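Competence damage-inducible protein A (Klebsiella pneumoniae subsp. pneumoniae MGH 78578, PDB 5V01) is of unknown function but belongs to the CinA family, some of whose members deamidate nicotinamide mononucleotide. Local coordinates at residues T34-C39 with T60-F65; G42-A47 with K156-A161; S85-A90 with A110-A115; A126-F131 with R143-G148. All coordinates share one frame; numbering follows the deposited sequence.

Contact 1. Residues T34-C39 with T60-F65; sequences TTAESC and TGVVTF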
loop_
_atom_site.group_PDB
_atom_site.type_symbol
_atom_site.label_atom_id
_atom_site.label_comp_id
_atom_site.label_asym_id
_atom_site.label_seq_id
_atom_site.Cartn_x
_atom_site.Cartn_y
_atom_site.Cartn_z
ATOM N N THR A 34 -4.855 -1.390 -10.444
ATOM C CA THR A 34 -4.910 -0.733 -9.126
ATOM C C THR A 34 -5.247 -1.800 -8.088
ATOM O O THR A 34 -5.765 -2.875 -8.423
ATOM C CB THR A 34 -5.926 0.401 -9.119
ATOM O OG1 THR A 34 -5.813 1.131 -7.924
ATOM C CG2 THR A 34 -7.332 -0.078 -9.252
ATOM N N THR A 35 -4.916 -1.514 -6.832
ATOM C CA THR A 35 -5.069 -2.490 -5.758
ATOM C C THR A 35 -5.653 -1.899 -4.498
ATOM O O THR A 35 -5.359 -0.745 -4.140
ATOM C CB THR A 35 -3.729 -3.162 -5.399
ATOM O OG1 THR A 35 -2.768 -2.187 -4.984
ATOM C CG2 THR A 35 -3.199 -3.982 -6.535
ATOM N N ALA A 36 -6.429 -2.721 -3.795
ATOM C CA ALA A 36 -6.962 -2.380 -2.470
ATOM C C ALA A 36 -6.717 -3.570 -1.554
ATOM O O ALA A 36 -7.115 -4.689 -1.859
ATOM C CB ALA A 36 -8.452 -2.053 -2.527
ATOM N N GLU A 37 -6.056 -3.323 -0.429
ATOM C CA GLU A 37 -5.635 -4.370 0.489
ATOM C C GLU A 37 -6.083 -4.076 1.894
ATOM O O GLU A 37 -6.282 -2.923 2.275
ATOM C CB GLU A 37 -4.096 -4.412 0.502
ATOM C CG GLU A 37 -3.465 -4.812 -0.811
ATOM C CD GLU A 37 -1.947 -4.761 -0.728
ATOM O OE1 GLU A 37 -1.346 -5.626 -0.044
ATOM O OE2 GLU A 37 -1.369 -3.874 -1.377
ATOM N N SER A 38 -6.198 -5.133 2.673
ATOM C CA SER A 38 -6.430 -5.035 4.098
ATOM C C SER A 38 -5.344 -5.873 4.797
ATOM O O SER A 38 -4.250 -5.368 5.039
ATOM C CB SER A 38 -7.874 -5.429 4.391
ATOM O OG SER A 38 -8.188 -5.294 5.760
ATOM N N CYS A 39 -5.594 -7.164 5.015
ATOM C CA CYS A 39 -4.657 -8.041 5.719
ATOM C C CYS A 39 -3.274 -8.130 5.078
ATOM O O CYS A 39 -2.280 -8.298 5.787
ATOM C CB CYS A 39 -5.221 -9.462 5.881
ATOM S SG CYS A 39 -5.520 -10.376 4.348
ATOM N N THR A 60 -1.786 3.549 -8.375
ATOM C CA THR A 60 -2.532 3.747 -7.144
ATOM C C THR A 60 -2.807 2.443 -6.404
ATOM O O THR A 60 -3.344 1.496 -6.983
ATOM C CB THR A 60 -3.862 4.448 -7.453
ATOM O OG1 THR A 60 -3.601 5.715 -8.074
ATOM C CG2 THR A 60 -4.710 4.681 -6.194
ATOM N N GLY A 61 -2.479 2.427 -5.124
ATOM C CA GLY A 61 -2.891 1.385 -4.218
ATOM C C GLY A 61 -3.370 1.983 -2.919
ATOM O O GLY A 61 -2.892 3.028 -2.500
ATOM N N VAL A 62 -4.267 1.280 -2.256
ATOM C CA VAL A 62 -4.654 1.633 -0.908
ATOM C C VAL A 62 -4.562 0.459 0.035
ATOM O O VAL A 62 -4.682 -0.706 -0.382
ATOM C CB VAL A 62 -6.058 2.273 -0.819
ATOM C CG1 VAL A 62 -6.157 3.473 -1.746
ATOM C CG2 VAL A 62 -7.170 1.267 -1.132
ATOM N N VAL A 63 -4.352 0.786 1.311
ATOM C CA VAL A 63 -4.396 -0.153 2.413
ATOM C C VAL A 63 -5.462 0.383 3.356
ATOM O O VAL A 63 -5.345 1.488 3.881
ATOM C CB VAL A 63 -3.035 -0.251 3.112
ATOM C CG1 VAL A 63 -3.111 -1.219 4.277
ATOM C CG2 VAL A 63 -2.003 -0.687 2.118
ATOM N N THR A 64 -6.524 -0.407 3.532
ATOM C CA THR A 64 -7.694 -0.022 4.348
ATOM C C THR A 64 -7.888 -1.141 5.351
ATOM O O THR A 64 -8.531 -2.147 5.050
ATOM C CB THR A 64 -8.947 0.172 3.475
ATOM O OG1 THR A 64 -9.165 -0.978 2.663
ATOM C CG2 THR A 64 -8.791 1.384 2.583
ATOM N N PHE A 65 -7.241 -1.012 6.512
ATOM C CA PHE A 65 -7.052 -2.132 7.457
ATOM C C PHE A 65 -8.254 -2.421 8.365
ATOM O O PHE A 65 -8.318 -3.488 8.963
ATOM C CB PHE A 65 -5.761 -1.892 8.260
ATOM C CG PHE A 65 -5.141 -3.124 8.828
ATOM C CD1 PHE A 65 -4.412 -3.967 8.004
ATOM C CD2 PHE A 65 -5.243 -3.427 10.191
ATOM C CE1 PHE A 65 -3.820 -5.110 8.509
ATOM C CE2 PHE A 65 -4.649 -4.571 10.701
ATOM C CZ PHE A 65 -3.934 -5.411 9.853
HETATM O O HOH W 1 -2.826 -1.791 -2.344
HETATM O O HOH W 2 -7.290 -6.099 8.230
#
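Thr34 and Thr60 face each other across neighbouring parallel strands: OG1 of Thr34 gives a hydrogen bond of 2.7 Å to O of Thr60, arriving above the carbonyl plane. The torsion behind it sets OG1 opposite the backbone N (chi1 -171°) and turns the hydroxyl to the other strand. From here the parallel pairs alternate. Ala36 and Val62 lie on one face, CB of Ala36 touching the CG2 branch of Val62 at 3.8 Å, and Ile99 of helix 89-103 packs on both. The side chains of Thr35, Glu37 and Val63 lie on the other face, where Gly61 adds none. There a water bridges Thr35 OG1, at 2.7 Å, and Glu37 OE2, and also lies within hydrogen-bonding distance of Val62 O; Thr35 OG1 is hydrogen-bonded to Tyr58 OH as well. Strands 33-37 and 58-64 belong to a beta-alpha-beta unit, with helix 43-50 between them, and Glu37 ties strand to helix: OE1 is bonded to Thr40 OG1 and Leu44 N, OE2 to Ala45 N. Val62 N to Thr35 O and Glu37 N to Val62 O, both 3.0 Å, hold the ladder, followed by a straighter bond of 2.8 Å from Thr64 N to Glu37 O. Beyond the strand ends, the Phe65 ring presents its edge to O of Ser38, CD1 lying 3.3 Å from it, while a water over one ring face joins Ser38 OG to Phe65 O. Ser38 OG and Thr64 O also share Lys70 NZ. Residues 61-63 pair antiparallel with a strand of the second subunit, so the sheet continues across the dimer interface.

Contact 2. Residues G42-A47 with K156-A161; sequences GNLAAA and KAVRYA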
loop_
_atom_site.group_PDB
_atom_site.type_symbol
_atom_site.label_atom_id
_atom_site.label_comp_id
_atom_site.label_asym_id
_atom_site.label_seq_id
_atom_site.Cartn_x
_atom_site.Cartn_y
_atom_site.Cartn_z
ATOM N N GLY A 42 -0.313 -3.856 2.137
ATOM C CA GLY A 42 0.511 -3.109 1.192
ATOM C C GLY A 42 1.562 -3.951 0.496
ATOM O O GLY A 42 2.249 -3.453 -0.382
ATOM N N ASN A 43 1.677 -5.232 0.875
ATOM C CA ASN A 43 2.651 -6.113 0.209
ATOM C C ASN A 43 2.315 -6.402 -1.247
ATOM O O ASN A 43 3.203 -6.665 -2.057
ATOM C CB ASN A 43 2.815 -7.408 0.995
ATOM C CG ASN A 43 3.569 -7.205 2.270
ATOM O OD1 ASN A 43 4.744 -6.898 2.230
ATOM N ND2 ASN A 43 2.884 -7.315 3.407
ATOM N N LEU A 44 1.025 -6.347 -1.608
ATOM C CA LEU A 44 0.678 -6.498 -3.037
ATOM C C LEU A 44 1.132 -5.299 -3.865
ATOM O O LEU A 44 1.821 -5.445 -4.893
ATOM C CB LEU A 44 -0.816 -6.770 -3.203
ATOM C CG LEU A 44 -1.287 -6.967 -4.645
ATOM C CD1 LEU A 44 -0.592 -8.113 -5.395
ATOM C CD2 LEU A 44 -2.785 -7.171 -4.708
ATOM N N ALA A 45 0.809 -4.094 -3.379
ATOM C CA ALA A 45 1.327 -2.867 -3.989
ATOM C C ALA A 45 2.857 -2.943 -4.048
ATOM O O ALA A 45 3.442 -2.552 -5.043
ATOM C CB ALA A 45 0.861 -1.625 -3.204
ATOM N N ALA A 46 3.485 -3.403 -2.960
ATOM C CA ALA A 46 4.945 -3.386 -2.884
ATOM C C ALA A 46 5.563 -4.277 -3.963
ATOM O O ALA A 46 6.575 -3.924 -4.552
ATOM C CB ALA A 46 5.428 -3.789 -1.503
ATOM N N ALA A 47 4.938 -5.416 -4.230
ATOM C CA ALA A 47 5.399 -6.267 -5.312
ATOM C C ALA A 47 5.336 -5.554 -6.656
ATOM O O ALA A 47 6.266 -5.606 -7.475
ATOM C CB ALA A 47 4.605 -7.555 -5.347
ATOM N N LYS A 156 1.707 -15.791 0.653
ATOM C CA LYS A 156 0.928 -16.689 -0.216
ATOM C C LYS A 156 -0.217 -15.976 -0.918
ATOM O O LYS A 156 -0.514 -16.240 -2.081
ATOM C CB LYS A 156 0.388 -17.864 0.587
ATOM C CG LYS A 156 1.454 -18.885 0.979
ATOM C CD LYS A 156 0.862 -19.957 1.878
ATOM C CE LYS A 156 1.859 -21.078 2.142
ATOM N NZ LYS A 156 1.287 -22.096 3.054
ATOM N N ALA A 157 -0.886 -15.088 -0.192
ATOM C CA ALA A 157 -2.029 -14.380 -0.751
ATOM C C ALA A 157 -1.601 -13.401 -1.833
ATOM O O ALA A 157 -2.227 -13.292 -2.871
ATOM C CB ALA A 157 -2.773 -13.643 0.353
ATOM N N VAL A 158 -0.498 -12.699 -1.604
ATOM C CA VAL A 158 0.046 -11.812 -2.625
ATOM C C VAL A 158 0.424 -12.608 -3.891
ATOM O O VAL A 158 0.072 -12.215 -5.007
ATOM C CB VAL A 158 1.288 -11.047 -2.088
ATOM C CG1 VAL A 158 2.036 -10.349 -3.226
ATOM C CG2 VAL A 158 0.854 -10.033 -1.012
ATOM N N ARG A 159 1.124 -13.725 -3.708
ATOM C CA ARG A 159 1.531 -14.566 -4.834
ATOM C C ARG A 159 0.297 -15.087 -5.592
ATOM O O ARG A 159 0.261 -15.075 -6.826
ATOM C CB ARG A 159 2.395 -15.723 -4.333
ATOM C CG ARG A 159 3.466 -16.228 -5.283
ATOM C CD ARG A 159 4.251 -17.324 -4.579
ATOM N NE ARG A 159 3.344 -18.337 -4.041
ATOM C CZ ARG A 159 3.606 -19.129 -3.009
ATOM N NH1 ARG A 159 4.771 -19.052 -2.378
ATOM N NH2 ARG A 159 2.696 -20.010 -2.611
ATOM N N TYR A 160 -0.724 -15.516 -4.855
ATOM C CA TYR A 160 -1.943 -16.042 -5.488
ATOM C C TYR A 160 -2.638 -14.952 -6.296
ATOM O O TYR A 160 -3.089 -15.183 -7.412
ATOM C CB TYR A 160 -2.894 -16.609 -4.429
ATOM C CG TYR A 160 -4.105 -17.256 -5.035
ATOM C CD1 TYR A 160 -4.005 -18.515 -5.584
ATOM C CD2 TYR A 160 -5.323 -16.590 -5.134
ATOM C CE1 TYR A 160 -5.080 -19.120 -6.180
ATOM C CE2 TYR A 160 -6.400 -17.202 -5.734
ATOM C CZ TYR A 160 -6.264 -18.461 -6.264
ATOM O OH TYR A 160 -7.314 -19.100 -6.871
ATOM N N ALA A 161 -2.759 -13.766 -5.710
ATOM C CA ALA A 161 -3.402 -12.662 -6.416
ATOM C C ALA A 161 -2.740 -12.392 -7.760
ATOM O O ALA A 161 -3.412 -12.169 -8.770
ATOM C CB ALA A 161 -3.411 -11.400 -5.577
#
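Val158 reaches from helix 150-169 into the flank of helix 43-50, its CB directed at the first turn of the shorter helix. Beyond CB the two methyls part. CG1, set opposite the backbone N by a chi1 of 168°, runs beside the side chain of Leu44 and comes 4.1 Å from its CD1; it also lies 4.0 Å from Asn43 O and 4.3 Å from Ala47 CB, one turn on. CG2 turns to the start of the helix, resting 3.7 Å from Leu44 N and 3.8 Å from Asn43 CB. Leu44 answers in the reverse direction: the two side chains lie alongside, running opposite ways, and CD1 of Leu44 goes on to Ala161 CB at 4.3 Å. The short helical segments cross at -53° with their axes 9.7 Å apart, on the face of the sheet where Phe131 touches Ala157 and Ala161. Of the Asn43 side chain, CB is what meets Val158; the amide leads away, ND2 bonding to Thr40 O. The contact therefore rests on dispersion and shape; Leu44 N, though close to a methyl, and Asn43 ND2 find their partners, Glu37 and Thr40, outside it.

Contact 3. Residues S85-A90 with A110-A115; sequences SAVSEA and AVSGYA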
loop_
_atom_site.group_PDB
_atom_site.type_symbol
_atom_site.label_atom_id
_atom_site.label_comp_id
_atom_site.label_asym_id
_atom_site.label_seq_id
_atom_site.Cartn_x
_atom_site.Cartn_y
_atom_site.Cartn_z
ATOM N N SER A 85 -19.458 -8.946 6.936
ATOM C CA SER A 85 -18.113 -8.696 7.452
ATOM C C SER A 85 -17.176 -8.260 6.338
ATOM O O SER A 85 -17.487 -8.376 5.151
ATOM C CB SER A 85 -17.507 -9.890 8.205
ATOM O OG SER A 85 -16.814 -10.769 7.335
ATOM N N ALA A 86 -16.016 -7.764 6.745
ATOM C CA ALA A 86 -15.005 -7.357 5.790
ATOM C C ALA A 86 -14.350 -8.530 5.051
ATOM O O ALA A 86 -13.785 -8.326 3.966
ATOM C CB ALA A 86 -13.945 -6.530 6.472
ATOM N N VAL A 87 -14.397 -9.730 5.630
ATOM C CA VAL A 87 -13.830 -10.924 4.991
ATOM C C VAL A 87 -14.988 -11.667 4.368
ATOM O O VAL A 87 -15.603 -12.545 4.971
ATOM C CB VAL A 87 -13.012 -11.766 5.981
ATOM C CG1 VAL A 87 -12.474 -13.032 5.314
ATOM C CG2 VAL A 87 -11.856 -10.955 6.529
ATOM N N SER A 88 -15.302 -11.252 3.153
ATOM C CA SER A 88 -16.475 -11.740 2.444
ATOM C C SER A 88 -16.377 -11.403 0.974
ATOM O O SER A 88 -15.674 -10.467 0.552
ATOM C CB SER A 88 -17.756 -11.116 3.021
ATOM O OG SER A 88 -17.820 -9.707 2.765
ATOM N N GLU A 89 -17.095 -12.184 0.184
ATOM C CA GLU A 89 -17.280 -11.879 -1.224
ATOM C C GLU A 89 -17.826 -10.460 -1.451
ATOM O O GLU A 89 -17.312 -9.721 -2.279
ATOM C CB GLU A 89 -18.214 -12.903 -1.869
ATOM C CG GLU A 89 -18.303 -12.736 -3.370
ATOM C CD GLU A 89 -19.155 -13.771 -4.064
ATOM O OE1 GLU A 89 -20.227 -14.098 -3.550
ATOM O OE2 GLU A 89 -18.764 -14.214 -5.150
ATOM N N ALA A 90 -18.878 -10.081 -0.720
ATOM C CA ALA A 90 -19.502 -8.785 -0.937
ATOM C C ALA A 90 -18.548 -7.630 -0.658
ATOM O O ALA A 90 -18.511 -6.649 -1.397
ATOM C CB ALA A 90 -20.755 -8.649 -0.092
ATOM N N ALA A 110 -8.836 -6.580 -5.219
ATOM C CA ALA A 110 -9.048 -6.405 -3.781
ATOM C C ALA A 110 -8.794 -7.714 -3.065
ATOM O O ALA A 110 -9.159 -8.758 -3.569
ATOM C CB ALA A 110 -10.448 -5.892 -3.476
ATOM N N VAL A 111 -8.202 -7.624 -1.884
ATOM C CA VAL A 111 -7.857 -8.780 -1.061
ATOM C C VAL A 111 -8.271 -8.448 0.371
ATOM O O VAL A 111 -7.894 -7.421 0.892
ATOM C CB VAL A 111 -6.354 -9.091 -1.114
ATOM C CG1 VAL A 111 -6.048 -10.354 -0.334
ATOM C CG2 VAL A 111 -5.866 -9.218 -2.544
ATOM N N SER A 112 -9.022 -9.336 0.997
ATOM C CA SER A 112 -9.436 -9.170 2.390
ATOM C C SER A 112 -9.506 -10.518 3.061
ATOM O O SER A 112 -10.207 -11.403 2.569
ATOM C CB SER A 112 -10.780 -8.464 2.456
ATOM O OG SER A 112 -11.131 -8.172 3.792
ATOM N N GLY A 113 -8.819 -10.677 4.185
ATOM C CA GLY A 113 -8.753 -11.953 4.863
ATOM C C GLY A 113 -8.351 -11.840 6.312
ATOM O O GLY A 113 -8.197 -10.741 6.859
ATOM N N TYR A 114 -8.233 -13.009 6.934
ATOM C CA TYR A 114 -7.689 -13.163 8.281
ATOM C C TYR A 114 -6.333 -13.839 8.116
ATOM O O TYR A 114 -6.266 -15.042 7.855
ATOM C CB TYR A 114 -8.602 -14.010 9.185
ATOM C CG TYR A 114 -9.959 -13.408 9.389
ATOM C CD1 TYR A 114 -10.124 -12.240 10.150
ATOM C CD2 TYR A 114 -11.093 -13.992 8.808
ATOM C CE1 TYR A 114 -11.373 -11.677 10.318
ATOM C CE2 TYR A 114 -12.350 -13.434 8.983
ATOM C CZ TYR A 114 -12.479 -12.275 9.726
ATOM O OH TYR A 114 -13.721 -11.715 9.904
ATOM N N ALA A 115 -5.257 -13.062 8.233
ATOM C CA ALA A 115 -3.906 -13.607 8.072
ATOM C C ALA A 115 -3.470 -14.396 9.292
ATOM O O ALA A 115 -2.696 -15.335 9.166
ATOM C CB ALA A 115 -2.910 -12.500 7.760
HETATM O O HOH W 3 -15.742 -12.878 8.602
#
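Val87 and Gly113 bring their CA atoms to 5.2 Å where the short loop between helices 78-84 and 89-103 passes the end of strand 107-113. Val87 contributes the largest share. Its CG2 methyl sits over one face of the Tyr114 ring, 3.6 Å from the centroid and 18° off the normal, a CH-pi contact, while CB lies 3.5 Å from CE2 near the rim. The Val87 and Tyr114 side chains cross at a slant. A chi1 of -62° in Tyr114 places CG beside its own backbone N, and from there the ring extends to the loop. At the far end of the ring a water in its plane bridges Tyr114 OH and Ser85 OG, 2.7 Å from each. The loop is shaped by its serines: Ser85, with positive phi just after helix 78-84, accepts from Val87 N through OG in an ST turn, and Ser88 is the N-cap of helix 89-103, its OG bonded to Ser85 O at 2.8 Å and to Cys91 N. In this alpha/beta fold that helix leads on to strand 107-113, so the contact brings the loop before the helix against the end of the strand that follows it. Ser112 makes the direct polar link: OG donates to Ala86 O over 2.7 Å, coming from well above the carbonyl plane. Val92 and Met95 of helix 89-103 also pack on the Ser112 side chain, and Lys70 of helix 67-74 touches it too. Val87 also touches Trp130 of the next strand, strand 128-135.

Contact 4. Residues A126-F131 with R143-G148; sequences AGTVWF and RMCFAG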
loop_
_atom_site.group_PDB
_atom_site.type_symbol
_atom_site.label_atom_id
_atom_site.label_comp_id
_atom_site.label_asym_id
_atom_site.label_seq_id
_atom_site.Cartn_x
_atom_site.Cartn_y
_atom_site.Cartn_z
ATOM N N ALA A 126 -8.615 -18.671 10.667
ATOM C CA ALA A 126 -7.384 -17.966 10.307
ATOM C C ALA A 126 -6.834 -18.580 9.027
ATOM O O ALA A 126 -6.863 -19.793 8.853
ATOM C CB ALA A 126 -6.352 -18.063 11.424
ATOM N N GLY A 127 -6.381 -17.727 8.125
ATOM C CA GLY A 127 -5.888 -18.168 6.833
ATOM C C GLY A 127 -6.887 -18.000 5.699
ATOM O O GLY A 127 -6.522 -18.149 4.531
ATOM N N THR A 128 -8.138 -17.685 6.024
ATOM C CA THR A 128 -9.164 -17.468 5.019
ATOM C C THR A 128 -8.995 -16.101 4.371
ATOM O O THR A 128 -8.972 -15.090 5.062
ATOM C CB THR A 128 -10.565 -17.522 5.621
ATOM O OG1 THR A 128 -10.756 -18.758 6.331
ATOM C CG2 THR A 128 -11.630 -17.381 4.523
ATOM N N VAL A 129 -8.896 -16.082 3.044
ATOM C CA VAL A 129 -8.674 -14.844 2.296
ATOM C C VAL A 129 -9.596 -14.810 1.080
ATOM O O VAL A 129 -9.650 -15.793 0.318
ATOM C CB VAL A 129 -7.207 -14.692 1.840
ATOM C CG1 VAL A 129 -7.013 -13.345 1.139
ATOM C CG2 VAL A 129 -6.236 -14.844 3.005
ATOM N N TRP A 130 -10.335 -13.713 0.932
ATOM C CA TRP A 130 -11.142 -13.426 -0.239
ATOM C C TRP A 130 -10.410 -12.514 -1.222
ATOM O O TRP A 130 -9.725 -11.566 -0.814
ATOM C CB TRP A 130 -12.487 -12.791 0.144
ATOM C CG TRP A 130 -13.560 -13.771 0.527
ATOM C CD1 TRP A 130 -13.930 -14.144 1.794
ATOM C CD2 TRP A 130 -14.414 -14.478 -0.368
ATOM N NE1 TRP A 130 -14.951 -15.056 1.740
ATOM C CE2 TRP A 130 -15.282 -15.274 0.426
ATOM C CE3 TRP A 130 -14.547 -14.510 -1.759
ATOM C CZ2 TRP A 130 -16.266 -16.102 -0.134
ATOM C CZ3 TRP A 130 -15.516 -15.349 -2.311
ATOM C CH2 TRP A 130 -16.366 -16.120 -1.498
ATOM N N PHE A 131 -10.585 -12.810 -2.499
ATOM C CA PHE A 131 -9.998 -12.087 -3.600
ATOM C C PHE A 131 -11.080 -11.635 -4.546
ATOM O O PHE A 131 -12.035 -12.412 -4.782
ATOM C CB PHE A 131 -9.059 -13.014 -4.396
ATOM C CG PHE A 131 -7.884 -13.518 -3.601
ATOM C CD1 PHE A 131 -8.016 -14.609 -2.774
ATOM C CD2 PHE A 131 -6.647 -12.862 -3.665
ATOM C CE1 PHE A 131 -6.953 -15.056 -2.018
ATOM C CE2 PHE A 131 -5.578 -13.310 -2.913
ATOM C CZ PHE A 131 -5.714 -14.413 -2.101
ATOM N N ARG A 143 -12.469 -17.487 -2.744
ATOM C CA ARG A 143 -12.088 -17.702 -1.350
ATOM C C ARG A 143 -11.005 -18.763 -1.292
ATOM O O ARG A 143 -11.157 -19.839 -1.882
ATOM C CB ARG A 143 -13.296 -18.168 -0.543
ATOM C CG ARG A 143 -13.017 -18.448 0.925
ATOM C CD ARG A 143 -14.259 -19.004 1.619
ATOM N NE ARG A 143 -14.076 -19.190 3.057
ATOM C CZ ARG A 143 -13.437 -20.221 3.610
ATOM N NH1 ARG A 143 -12.918 -21.168 2.837
ATOM N NH2 ARG A 143 -13.316 -20.306 4.939
ATOM N N MET A 144 -9.920 -18.454 -0.584
ATOM C CA MET A 144 -8.806 -19.397 -0.365
ATOM C C MET A 144 -8.601 -19.586 1.133
ATOM O O MET A 144 -8.966 -18.711 1.923
ATOM C CB MET A 144 -7.504 -18.873 -0.992
ATOM C CG MET A 144 -7.533 -18.726 -2.502
ATOM S SD MET A 144 -7.648 -20.310 -3.328
ATOM C CE MET A 144 -6.000 -20.980 -3.103
ATOM N N CYS A 145 -8.071 -20.738 1.555
ATOM C CA CYS A 145 -7.614 -20.904 2.955
ATOM C C CYS A 145 -6.161 -21.368 2.951
ATOM O O CYS A 145 -5.871 -22.525 2.654
ATOM C CB CYS A 145 -8.507 -21.851 3.778
ATOM S SG CYS A 145 -8.442 -21.587 5.586
ATOM N N PHE A 146 -5.263 -20.448 3.299
ATOM C CA PHE A 146 -3.811 -20.657 3.278
ATOM C C PHE A 146 -3.314 -21.105 4.633
ATOM O O PHE A 146 -3.814 -20.656 5.672
ATOM C CB PHE A 146 -3.091 -19.357 2.918
ATOM C CG PHE A 146 -3.452 -18.814 1.568
ATOM C CD1 PHE A 146 -3.036 -19.445 0.405
ATOM C CD2 PHE A 146 -4.186 -17.651 1.461
ATOM C CE1 PHE A 146 -3.363 -18.925 -0.841
ATOM C CE2 PHE A 146 -4.519 -17.126 0.227
ATOM C CZ PHE A 146 -4.103 -17.760 -0.934
ATOM N N ALA A 147 -2.307 -21.969 4.617
ATOM C CA ALA A 147 -1.683 -22.471 5.836
ATOM C C ALA A 147 -0.455 -21.629 6.180
ATOM O O ALA A 147 0.159 -21.015 5.302
ATOM C CB ALA A 147 -1.312 -23.936 5.663
ATOM N N GLY A 148 -0.133 -21.577 7.467
ATOM C CA GLY A 148 1.069 -20.923 7.952
ATOM C C GLY A 148 0.748 -19.809 8.917
ATOM O O GLY A 148 -0.422 -19.521 9.204
HETATM O O HOH W 4 -15.926 -16.574 4.079
#
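Trp130 offers a broad ring face, and Arg143 lies against it: CB of Arg143 stands over the six-membered ring, 3.6 Å from its centroid and only 10° off the normal. From there the aliphatic chain of Arg143 runs out extended, CG and CD passing near the NE1 side of the indole. Arg143 is modelled in two conformers; in one of them the guanidinium, nearly perpendicular to the indole, appears to receive the CG2 methyl of Thr128 on one face, a detail that is tentative. OG1 of Thr128 is turned to another partner, Pro125 O. The opposite side of this antiparallel pair is a row of interlocked apolar groups. Phe146 and Phe131 come from opposite directions and meet edge against edge. Two bumps of the first strand press on the rim of the Phe146 ring: CZ of Phe131, 3.8 Å from CE2 of Phe146, and the CG2 methyl of Val129, 3.8 Å from CD2 of Phe146. The bend of Met144 starts at CG, which sits 3.7 Å from Phe131 CE1 before the chain turns off to Tyr160 of helix 150-169. Strands 128-135 and 138-145 form a beta hairpin, the latter the outermost strand on this side of the sheet within the chain. Val129 and Met144 form a hydrogen-bonded pair of it, Val129 N to Met144 O at 2.9 Å and Met144 N to Val129 O at 2.8 Å. Where the strands part, Gly127, with positive phi, brings its bare CA close to Phe146 O, 3.4 Å away, and its own O accepts from Phe146 N.

Overall arrangement
Contacts 1 and 2 are buried, contact 3 lies at the surface and contact 4 is partly buried. Contacts 1, 3 and 4 all reach one mixed sheet: contact 1 joins its first two strands in parallel, contact 4 its antiparallel hairpin at the far edge, and contact 3 the strand between them and a loop. Contact 2 packs two helices and is purely apolar; contacts 1 and 4 rest on backbone ladders, with bridging waters in the first and aromatic rings in the second; contact 3 combines one serine-to-carbonyl bond with a methyl over an aromatic ring. Glu37 links contacts 1 and 2, Lys156 NZ to Ala147 O links 2 and 4, and contacts 1 and 2 alone touch the second subunit.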